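Local coordinates for protein staphylococcus aureus CymR (Staphylococcus aureus, PDB 3T8R) that probably binds DNA as a dimeric Rrf2-type transcriptional regulator, a thiol-based oxidation sensor that regulates stress resistance and the oxidative response, at residues Lys104-Trp107 with Ile108-Asp112; Asp42-Leu45 with Glu46-Val49. One frame throughout, in Å; residues are numbered along the deposited sequence.

Contact 1. Residues Lys104-Trp107 with Ile108-Asp112; sequences KQLW and IRMRD
Lys104-Trp107 and Ile108-Asp112 are successive turns of helix 101-119, joined by four i to i+4 backbone hydrogen bonds. Ile108 N bonds to Lys104 O at 3.2 Å, Arg109 N to Gln105 O at 2.8 Å, and Met110 N to Leu106 O at 3.0 Å. The straightest is Arg111 N to Trp107 O, 175° at the hydrogen.

Trp107 and Met110 point the same way. Met110 SD meets the edge of the indole in the ring plane, 3.3 Å from Trp107 CE3. The two residues are three apart and so share a side of the helix; with CG anti to the carbonyl carbon in both (chi1 -51° and -68°), they run alongside each other. The indole NE1 is held elsewhere, by Glu99.

Leu106 CD1 sits over one face of the Arg109 guanidinium, 3.6 Å from NH2, near the rim of the group. Arg109 NH1 bonds to Thr121 of the second subunit. The Gln105 chain bends at chi2, which brings OE1 to 3.7 Å from Ile108 CB.

Leu106 packs on Thr121 and Met110 on Val114, both of the second subunit. The Trp107-Met110 pair is a Met-aromatic contact on one long helix, at the dimer interface.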
loop_
_atom_site.group_PDB
_atom_site.type_symbol
_atom_site.label_atom_id
_atom_site.label_comp_id
_atom_site.label_asym_id
_atom_site.label_seq_id
_atom_site.Cartn_x
_atom_site.Cartn_y
_atom_site.Cartn_z
ATOM N N LYS A 104 14.415 -1.457 3.473
ATOM C CA LYS A 104 14.135 -0.682 2.267
ATOM C C LYS A 104 13.732 -1.601 1.115
ATOM O O LYS A 104 12.807 -1.295 0.371
ATOM C CB LYS A 104 15.330 0.191 1.866
ATOM C CG LYS A 104 15.523 1.424 2.734
ATOM C CD LYS A 104 16.767 2.186 2.307
ATOM C CE LYS A 104 17.156 3.257 3.321
ATOM N NZ LYS A 104 16.437 4.542 3.083
ATOM N N GLN A 105 14.422 -2.729 0.963
ATOM C CA GLN A 105 14.097 -3.655 -0.110
ATOM C C GLN A 105 12.742 -4.323 0.109
ATOM O O GLN A 105 12.001 -4.580 -0.841
ATOM C CB GLN A 105 15.203 -4.691 -0.307
ATOM C CG GLN A 105 14.927 -5.703 -1.414
ATOM C CD GLN A 105 14.670 -5.033 -2.763
ATOM O OE1 GLN A 105 15.006 -3.862 -2.958
ATOM N NE2 GLN A 105 14.072 -5.772 -3.693
ATOM N N LEU A 106 12.417 -4.597 1.365
ATOM C CA LEU A 106 11.103 -5.144 1.690
ATOM C C LEU A 106 9.984 -4.235 1.178
ATOM O O LEU A 106 9.033 -4.704 0.555
ATOM C CB LEU A 106 10.963 -5.333 3.202
ATOM C CG LEU A 106 9.600 -5.861 3.656
ATOM C CD1 LEU A 106 9.317 -7.216 3.042
ATOM C CD2 LEU A 106 9.570 -5.934 5.183
ATOM N N TRP A 107 10.101 -2.933 1.427
ATOM C CA TRP A 107 9.089 -1.990 0.950
ATOM C C TRP A 107 9.024 -1.991 -0.571
ATOM O O TRP A 107 7.948 -1.849 -1.156
ATOM C CB TRP A 107 9.357 -0.559 1.426
ATOM C CG TRP A 107 9.589 -0.366 2.872
ATOM C CD1 TRP A 107 10.540 0.432 3.442
ATOM C CD2 TRP A 107 8.861 -0.958 3.952
ATOM N NE1 TRP A 107 10.453 0.368 4.808
ATOM C CE2 TRP A 107 9.429 -0.474 5.149
ATOM C CE3 TRP A 107 7.788 -1.846 4.028
ATOM C CZ2 TRP A 107 8.964 -0.859 6.402
ATOM C CZ3 TRP A 107 7.324 -2.224 5.275
ATOM C CH2 TRP A 107 7.913 -1.733 6.443
ATOM N N ILE A 108 10.177 -2.136 -1.213
ATOM C CA ILE A 108 10.207 -2.185 -2.672
ATOM C C ILE A 108 9.448 -3.414 -3.144
ATOM O O ILE A 108 8.701 -3.358 -4.130
ATOM C CB ILE A 108 11.648 -2.240 -3.228
ATOM C CG1 ILE A 108 12.402 -0.948 -2.910
ATOM C CG2 ILE A 108 11.637 -2.504 -4.729
ATOM C CD1 ILE A 108 11.700 0.290 -3.328
ATOM N N ARG A 109 9.651 -4.530 -2.446
ATOM C CA ARG A 109 8.964 -5.776 -2.782
ATOM C C ARG A 109 7.453 -5.619 -2.651
ATOM O O ARG A 109 6.694 -6.116 -3.484
ATOM C CB ARG A 109 9.454 -6.935 -1.909
ATOM C CG ARG A 109 10.561 -7.769 -2.536
ATOM C CD ARG A 109 10.820 -9.057 -1.723
ATOM N NE ARG A 109 11.500 -8.772 -0.459
ATOM C CZ ARG A 109 11.371 -9.491 0.653
ATOM N NH1 ARG A 109 10.586 -10.562 0.682
ATOM N NH2 ARG A 109 12.032 -9.135 1.744
ATOM N N MET A 110 7.018 -4.934 -1.603
ATOM C CA MET A 110 5.596 -4.688 -1.397
ATOM C C MET A 110 5.038 -3.816 -2.516
ATOM O O MET A 110 4.037 -4.154 -3.126
ATOM C CB MET A 110 5.363 -4.048 -0.034
ATOM C CG MET A 110 5.669 -5.003 1.111
ATOM S SD MET A 110 5.817 -4.178 2.704
ATOM C CE MET A 110 4.451 -3.020 2.580
ATOM N N ARG A 111 5.707 -2.698 -2.774
ATOM C CA ARG A 111 5.339 -1.800 -3.872
ATOM C C ARG A 111 5.187 -2.547 -5.186
ATOM O O ARG A 111 4.178 -2.397 -5.891
ATOM C CB ARG A 111 6.409 -0.718 -4.023
ATOM C CG ARG A 111 6.140 0.262 -5.149
ATOM C CD ARG A 111 7.400 1.041 -5.496
ATOM N NE ARG A 111 8.343 0.242 -6.270
ATOM C CZ ARG A 111 9.572 0.641 -6.589
ATOM N NH1 ARG A 111 10.012 1.823 -6.176
ATOM N NH2 ARG A 111 10.366 -0.142 -7.306
ATOM N N ASP A 112 6.188 -3.359 -5.517
ATOM C CA ASP A 112 6.167 -4.149 -6.740
ATOM C C ASP A 112 5.005 -5.143 -6.780
ATOM O O ASP A 112 4.455 -5.401 -7.842
ATOM C CB ASP A 112 7.497 -4.890 -6.945
ATOM C CG ASP A 112 8.629 -3.967 -7.380
ATOM O OD1 ASP A 112 8.428 -2.737 -7.457
ATOM O OD2 ASP A 112 9.734 -4.482 -7.642
#

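Contact 2. Residues Asp42-Leu45 with Glu46-Val49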
loop_
_atom_site.group_PDB
_atom_site.type_symbol
_atom_site.label_atom_id
_atom_site.label_comp_id
_atom_site.label_asym_id
_atom_site.label_seq_id
_atom_site.Cartn_x
_atom_site.Cartn_y
_atom_site.Cartn_z
ATOM N N ASP A 42 -19.079 18.229 -9.969
ATOM C CA ASP A 42 -18.751 18.190 -11.394
ATOM C C ASP A 42 -17.378 18.803 -11.622
ATOM O O ASP A 42 -16.637 18.375 -12.503
ATOM C CB ASP A 42 -19.796 18.948 -12.220
ATOM C CG ASP A 42 -21.107 18.195 -12.342
ATOM O OD1 ASP A 42 -21.442 17.752 -13.462
ATOM O OD2 ASP A 42 -21.805 18.039 -11.317
ATOM N N LEU A 43 -17.047 19.797 -10.814
ATOM C CA LEU A 43 -15.772 20.486 -10.936
ATOM C C LEU A 43 -14.620 19.544 -10.595
ATOM O O LEU A 43 -13.585 19.548 -11.262
ATOM C CB LEU A 43 -15.757 21.723 -10.039
ATOM C CG LEU A 43 -14.627 22.750 -10.152
ATOM C CD1 LEU A 43 -14.620 23.441 -11.515
ATOM C CD2 LEU A 43 -14.754 23.771 -9.021
ATOM N N TYR A 44 -14.803 18.731 -9.557
ATOM C CA TYR A 44 -13.777 17.781 -9.178
ATOM C C TYR A 44 -13.629 16.733 -10.275
ATOM O O TYR A 44 -12.520 16.331 -10.608
ATOM C CB TYR A 44 -14.127 17.121 -7.842
ATOM C CG TYR A 44 -13.097 16.130 -7.361
ATOM C CD1 TYR A 44 -11.994 16.545 -6.627
ATOM C CD2 TYR A 44 -13.235 14.774 -7.631
ATOM C CE1 TYR A 44 -11.052 15.636 -6.175
ATOM C CE2 TYR A 44 -12.296 13.861 -7.193
ATOM C CZ TYR A 44 -11.208 14.296 -6.465
ATOM O OH TYR A 44 -10.276 13.377 -6.025
ATOM N N LEU A 45 -14.747 16.312 -10.854
ATOM C CA LEU A 45 -14.714 15.300 -11.903
ATOM C C LEU A 45 -13.926 15.850 -13.086
ATOM O O LEU A 45 -13.169 15.132 -13.735
ATOM C CB LEU A 45 -16.130 14.938 -12.354
ATOM C CG LEU A 45 -16.490 13.469 -12.605
ATOM C CD1 LEU A 45 -17.789 13.364 -13.392
ATOM C CD2 LEU A 45 -15.386 12.693 -13.310
ATOM N N GLU A 46 -14.112 17.134 -13.350
ATOM C CA GLU A 46 -13.429 17.796 -14.452
ATOM C C GLU A 46 -11.917 17.654 -14.347
ATOM O O GLU A 46 -11.232 17.510 -15.358
ATOM C CB GLU A 46 -13.828 19.271 -14.506
ATOM C CG GLU A 46 -13.208 20.043 -15.657
ATOM C CD GLU A 46 -13.565 19.460 -16.999
ATOM O OE1 GLU A 46 -12.685 19.441 -17.889
ATOM O OE2 GLU A 46 -14.728 19.026 -17.174
ATOM N N GLN A 47 -11.399 17.679 -13.125
ATOM C CA GLN A 47 -9.962 17.545 -12.898
ATOM C C GLN A 47 -9.447 16.142 -13.186
ATOM O O GLN A 47 -8.255 15.946 -13.415
ATOM C CB GLN A 47 -9.604 17.953 -11.475
ATOM C CG GLN A 47 -9.804 19.434 -11.211
ATOM C CD GLN A 47 -9.468 19.812 -9.783
ATOM O OE1 GLN A 47 -9.399 18.953 -8.899
ATOM N NE2 GLN A 47 -9.263 21.103 -9.546
ATOM N N LEU A 48 -10.348 15.168 -13.173
ATOM C CA LEU A 48 -9.973 13.796 -13.483
ATOM C C LEU A 48 -10.066 13.599 -14.979
ATOM O O LEU A 48 -9.226 12.943 -15.589
ATOM C CB LEU A 48 -10.913 12.817 -12.783
ATOM C CG LEU A 48 -11.077 13.022 -11.281
ATOM C CD1 LEU A 48 -12.082 12.019 -10.753
ATOM C CD2 LEU A 48 -9.746 12.842 -10.590
ATOM N N VAL A 49 -11.107 14.170 -15.568
ATOM C CA VAL A 49 -11.347 14.019 -16.993
ATOM C C VAL A 49 -10.217 14.630 -17.810
ATOM O O VAL A 49 -9.771 14.048 -18.796
ATOM C CB VAL A 49 -12.660 14.673 -17.388
ATOM C CG1 VAL A 49 -12.699 14.901 -18.883
ATOM C CG2 VAL A 49 -13.826 13.814 -16.925
#
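Tyr44 and Leu48 meet one turn apart in the first turns of helix 42-54. This helix follows helix 31-37 closely in the chain, as the second helix of a helix-turn-helix does, consistent with the Rrf2-type DNA-binding domain. By that reading it would be the recognition helix.

The backbone bonds are uneven. Glu46 N bonds to Asp42 O at 2.9 Å in the regular i to i+4 way. Gln47 N has two weak bonds, to Leu43 O at 3.4 Å and to Tyr44 O at 3.1 Å. Leu45 O accepts two shorter ones. Val49 N is well aligned, approaching it nearly head-on at 2.9 Å, whereas Leu48 N, also at 2.9 Å, is not and stands well above the carbonyl plane. The helix thus mixes i to i+3 and i to i+4 bonding.

Tyr44 has CG anti to its own N (chi1 -179°), and the ring stands out from the helix but leans toward the next turn. Its CE2 comes to 4.0 Å from Leu48 CD1, and the two side chains cross at a slant. Leu45 CD2 lies 4.1 Å from Val49 CG2. That methyl is also 3.5 Å from Leu45 O, so Val49 packs against backbone and side chain of Leu45.

Tyr44 and Leu48 both rest on Lys9 of helix 8-21, and Leu48 also reaches Tyr12. Leu45 and Val49 rest on Leu31 of helix 31-37. At the start of the helix Tyr44 N bonds to Ser41 OG.

The main side-chain contacts between the turns are apolar, at van der Waals distance. Leu45 O and Asp42 O accept the shorter backbone bonds. These bonds hold the turn, while Tyr44, Leu45, Leu48 and Val49 seat the helix against helices 8-21 and 31-37.

In the fold
From the N terminus the chain forms helix 8-21, strand 29-30 and helix 31-37, and reaches contact 2 at the start of helix 42-54. The strands 58-60 and 67-70 and helix 79-87 follow. Contact 1 comes last, early in helix 101-119. The two contacts are in series and neither nest nor cross. Each joins adjacent turns of one helix and closes no long loop. Their centres are about 33 Å apart, on opposite sides of the chain's centre. Contact 2 belongs to the probable winged helix-turn-helix domain, with its small antiparallel sheet, and packs on helices 8-21 and 31-37. Contact 1 lies on the long helix that reaches out to the second subunit.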